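Local coordinates for envelope glycoprotein E (Human herpesvirus 1, PDB 2GIY) that forms, together with its partner gI, a receptor for the Fc part of host IgG and supports cell-to-cell spread of the virus, at residues A[50-55]-A[147-152]. Sequence-based numbering, arbitrary orientation.
Sequences VWLRFD and LCVVYV
V50, W51 and L52 pair with V149, C148 and L147 as two antiparallel strands in the middle of an immunoglobulin V-type sheet. By strand order, 45-54 corresponds to strand C and 144-152 to strand F; the short segments run at 149° to each other. Two hydrogen-bonded pairs flank one non-hydrogen-bonded pair. V50 and V149 exchange both of their backbone bonds, with V50 N to V149 O at 2.8 Å and V149 N to V50 O at 2.7 Å. L52 and L147 do the same. Between them, W51 and C148 come to 4.6 Å from CA to CA. Each strand has its second neighbour on the far side: W51 bonds to A96, and C148 to G160. The pair joins the two halves of the six-stranded sheet in the C-terminal domain of the gE ectodomain, within the Fc-binding region.

V50, L52, F54, L147, V149 and Y151 lie on one face and touch through carbon atoms. V50 CG2 meets the Y151 ring at a slant, 4.0 Å from Y151 CE1; Y151 lies two residues beyond V149. L52 CD1 reaches V149 CG2 diagonally. Both methyls of L147 meet the F54 ring at CE2, a slanting contact. W91 adds to this face by touching L52 and Y151.

W51 and C148 lie on the other face, where C148 touches M15 and W51 touches V33 and I162. By position they match the C-strand tryptophan and F-strand cysteine of the immunoglobulin core. None of the domain's three disulfides includes C148. The indole NE1 bonds to V131 O, which helps fix the ring. C148 CB sits over one ring face, 3.7 Å from the centroid of the W51 six-membered ring. With SG anti to the backbone N (chi1 -178°), the sulfur stays over that face, C148 SG lying 4.0 Å from W51 CE2.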
ATOM      1  N   VAL A  50       5.861 -11.900  -8.425  1.00  9.80           N
ATOM      2  CA  VAL A  50       6.582 -13.010  -7.820  1.00 10.21           C
ATOM      3  C   VAL A  50       6.030 -13.478  -6.491  1.00 11.33           C
ATOM      4  O   VAL A  50       5.738 -12.666  -5.614  1.00 11.76           O
ATOM      5  CB  VAL A  50       8.072 -12.624  -7.595  1.00 10.57           C
ATOM      6  CG1 VAL A  50       8.818 -13.763  -6.919  1.00 12.06           C
ATOM      7  CG2 VAL A  50       8.728 -12.264  -8.921  1.00 12.51           C
ATOM      8  N   TRP A  51       5.892 -14.795  -6.351  1.00 10.54           N
ATOM      9  CA  TRP A  51       5.430 -15.386  -5.104  1.00  9.98           C
ATOM     10  C   TRP A  51       6.627 -16.038  -4.429  1.00 11.49           C
ATOM     11  O   TRP A  51       7.364 -16.801  -5.056  1.00 10.66           O
ATOM     12  CB  TRP A  51       4.350 -16.455  -5.335  1.00 10.78           C
ATOM     13  CG  TRP A  51       2.975 -15.895  -5.508  1.00 12.42           C
ATOM     14  CD1 TRP A  51       2.317 -15.682  -6.687  1.00 13.47           C
ATOM     15  CD2 TRP A  51       2.092 -15.451  -4.468  1.00 12.35           C
ATOM     16  NE1 TRP A  51       1.081 -15.133  -6.444  1.00 12.00           N
ATOM     17  CE2 TRP A  51       0.917 -14.981  -5.092  1.00 13.12           C
ATOM     18  CE3 TRP A  51       2.183 -15.406  -3.070  1.00 12.46           C
ATOM     19  CZ2 TRP A  51      -0.167 -14.465  -4.366  1.00 12.45           C
ATOM     20  CZ3 TRP A  51       1.101 -14.890  -2.343  1.00 12.51           C
ATOM     21  CH2 TRP A  51      -0.056 -14.429  -2.996  1.00 14.70           C
ATOM     22  N   LEU A  52       6.821 -15.720  -3.157  1.00 10.56           N
ATOM     23  CA  LEU A  52       7.914 -16.283  -2.375  1.00 10.92           C
ATOM     24  C   LEU A  52       7.276 -17.047  -1.221  1.00 11.46           C
ATOM     25  O   LEU A  52       6.251 -16.623  -0.686  1.00 12.37           O
ATOM     26  CB  LEU A  52       8.810 -15.167  -1.831  1.00  9.93           C
ATOM     27  CG  LEU A  52       9.410 -14.228  -2.878  1.00 10.82           C
ATOM     28  CD1 LEU A  52      10.208 -13.128  -2.175  1.00 12.12           C
ATOM     29  CD2 LEU A  52      10.299 -15.019  -3.837  1.00 10.05           C
ATOM     30  N   ARG A  53       7.872 -18.179  -0.854  1.00 11.44           N
ATOM     31  CA  ARG A  53       7.365 -19.023   0.226  1.00 11.82           C
ATOM     32  C   ARG A  53       8.459 -19.188   1.286  1.00 10.35           C
ATOM     33  O   ARG A  53       9.608 -19.486   0.963  1.00 11.90           O
ATOM     34  CB  ARG A  53       6.971 -20.397  -0.341  1.00 14.42           C
ATOM     35  CG  ARG A  53       6.370 -21.377   0.660  1.00 18.01           C
ATOM     36  CD  ARG A  53       6.121 -22.743   0.010  1.00 18.81           C
ATOM     37  NE  ARG A  53       7.354 -23.290  -0.555  1.00 20.81           N
ATOM     38  CZ  ARG A  53       7.466 -24.480  -1.142  1.00 24.98           C
ATOM     39  NH1 ARG A  53       6.413 -25.282  -1.254  1.00 19.64           N
ATOM     40  NH2 ARG A  53       8.644 -24.868  -1.623  1.00 25.20           N
ATOM     41  N   PHE A  54       8.100 -18.999   2.549  1.00  9.87           N
ATOM     42  CA  PHE A  54       9.068 -19.126   3.631  1.00  9.75           C
ATOM     43  C   PHE A  54       8.648 -20.157   4.662  1.00 10.89           C
ATOM     44  O   PHE A  54       7.494 -20.185   5.106  1.00  9.57           O
ATOM     45  CB  PHE A  54       9.266 -17.774   4.322  1.00  9.77           C
ATOM     46  CG  PHE A  54       9.921 -16.738   3.450  1.00 10.18           C
ATOM     47  CD1 PHE A  54      11.308 -16.638   3.386  1.00 13.03           C
ATOM     48  CD2 PHE A  54       9.151 -15.873   2.681  1.00  9.76           C
ATOM     49  CE1 PHE A  54      11.921 -15.688   2.563  1.00 11.69           C
ATOM     50  CE2 PHE A  54       9.749 -14.921   1.855  1.00 11.43           C
ATOM     51  CZ  PHE A  54      11.142 -14.829   1.796  1.00 10.46           C
ATOM     52  N   ASP A  55       9.594 -21.011   5.029  1.00  8.90           N
ATOM     53  CA  ASP A  55       9.359 -22.036   6.036  1.00 10.78           C
ATOM     54  C   ASP A  55       9.119 -21.346   7.380  1.00 10.65           C
ATOM     55  O   ASP A  55       9.789 -20.359   7.710  1.00 11.67           O
ATOM     56  CB  ASP A  55      10.584 -22.950   6.137  1.00 10.61           C
ATOM     57  CG  ASP A  55      10.485 -23.939   7.286  1.00 12.93           C
ATOM     58  OD1 ASP A  55       9.719 -24.915   7.174  1.00 11.92           O
ATOM     59  OD2 ASP A  55      11.178 -23.733   8.307  1.00 12.33           O
ATOM     60  N   LEU A 147       4.840 -14.345   0.372  1.00 11.00           N
ATOM     61  CA  LEU A 147       4.973 -12.945   0.008  1.00 10.77           C
ATOM     62  C   LEU A 147       4.726 -12.817  -1.489  1.00 11.63           C
ATOM     63  O   LEU A 147       5.200 -13.635  -2.283  1.00 10.90           O
ATOM     64  CB  LEU A 147       6.380 -12.415   0.327  1.00 10.54           C
ATOM     65  CG  LEU A 147       6.587 -11.723   1.681  1.00 11.79           C
ATOM     66  CD1 LEU A 147       6.393 -12.720   2.813  1.00 13.59           C
ATOM     67  CD2 LEU A 147       7.986 -11.111   1.738  1.00 12.26           C
ATOM     68  N   CYS A 148       3.961 -11.805  -1.865  1.00 10.20           N
ATOM     69  CA  CYS A 148       3.690 -11.539  -3.265  1.00 11.72           C
ATOM     70  C   CYS A 148       4.404 -10.222  -3.524  1.00 11.82           C
ATOM     71  O   CYS A 148       4.114  -9.218  -2.871  1.00 11.46           O
ATOM     72  CB  CYS A 148       2.188 -11.396  -3.517  1.00 11.31           C
ATOM     73  SG  CYS A 148       1.800 -11.119  -5.271  1.00 15.03           S
ATOM     74  N   VAL A 149       5.357 -10.235  -4.453  1.00 11.31           N
ATOM     75  CA  VAL A 149       6.128  -9.043  -4.768  1.00 11.16           C
ATOM     76  C   VAL A 149       5.971  -8.647  -6.231  1.00 11.05           C
ATOM     77  O   VAL A 149       6.097  -9.481  -7.126  1.00 12.50           O
ATOM     78  CB  VAL A 149       7.633  -9.268  -4.489  1.00 11.18           C
ATOM     79  CG1 VAL A 149       8.404  -7.973  -4.697  1.00 13.14           C
ATOM     80  CG2 VAL A 149       7.826  -9.795  -3.066  1.00 13.80           C
ATOM     81  N   VAL A 150       5.700  -7.372  -6.473  1.00 10.52           N
ATOM     82  CA  VAL A 150       5.545  -6.913  -7.841  1.00  9.60           C
ATOM     83  C   VAL A 150       6.698  -6.033  -8.286  1.00 10.99           C
ATOM     84  O   VAL A 150       6.947  -4.972  -7.709  1.00 11.42           O
ATOM     85  CB  VAL A 150       4.233  -6.130  -8.031  1.00  9.36           C
ATOM     86  CG1 VAL A 150       4.066  -5.748  -9.502  1.00  8.67           C
ATOM     87  CG2 VAL A 150       3.051  -6.977  -7.565  1.00 12.60           C
ATOM     88  N   TYR A 151       7.401  -6.484  -9.320  1.00 10.90           N
ATOM     89  CA  TYR A 151       8.507  -5.725  -9.877  1.00 11.56           C
ATOM     90  C   TYR A 151       8.069  -5.034 -11.156  1.00 11.97           C
ATOM     91  O   TYR A 151       7.232  -5.547 -11.897  1.00 11.28           O
ATOM     92  CB  TYR A 151       9.690  -6.623 -10.249  1.00 13.21           C
ATOM     93  CG  TYR A 151      10.396  -7.285  -9.094  1.00 13.51           C
ATOM     94  CD1 TYR A 151       9.861  -8.417  -8.483  1.00 14.52           C
ATOM     95  CD2 TYR A 151      11.607  -6.785  -8.619  1.00 14.59           C
ATOM     96  CE1 TYR A 151      10.519  -9.042  -7.422  1.00 15.89           C
ATOM     97  CE2 TYR A 151      12.274  -7.400  -7.558  1.00 17.35           C
ATOM     98  CZ  TYR A 151      11.724  -8.527  -6.967  1.00 16.96           C
ATOM     99  OH  TYR A 151      12.384  -9.148  -5.928  1.00 17.94           O
ATOM    100  N   VAL A 152       8.638  -3.859 -11.390  1.00 11.77           N
ATOM    101  CA  VAL A 152       8.409  -3.103 -12.613  1.00 12.09           C
ATOM    102  C   VAL A 152       9.830  -2.701 -12.990  1.00 13.35           C
ATOM    103  O   VAL A 152      10.512  -2.027 -12.217  1.00 13.85           O
ATOM    104  CB  VAL A 152       7.562  -1.846 -12.389  1.00 11.97           C
ATOM    105  CG1 VAL A 152       7.610  -0.970 -13.641  1.00 14.96           C
ATOM    106  CG2 VAL A 152       6.118  -2.237 -12.073  1.00 12.94           C
TER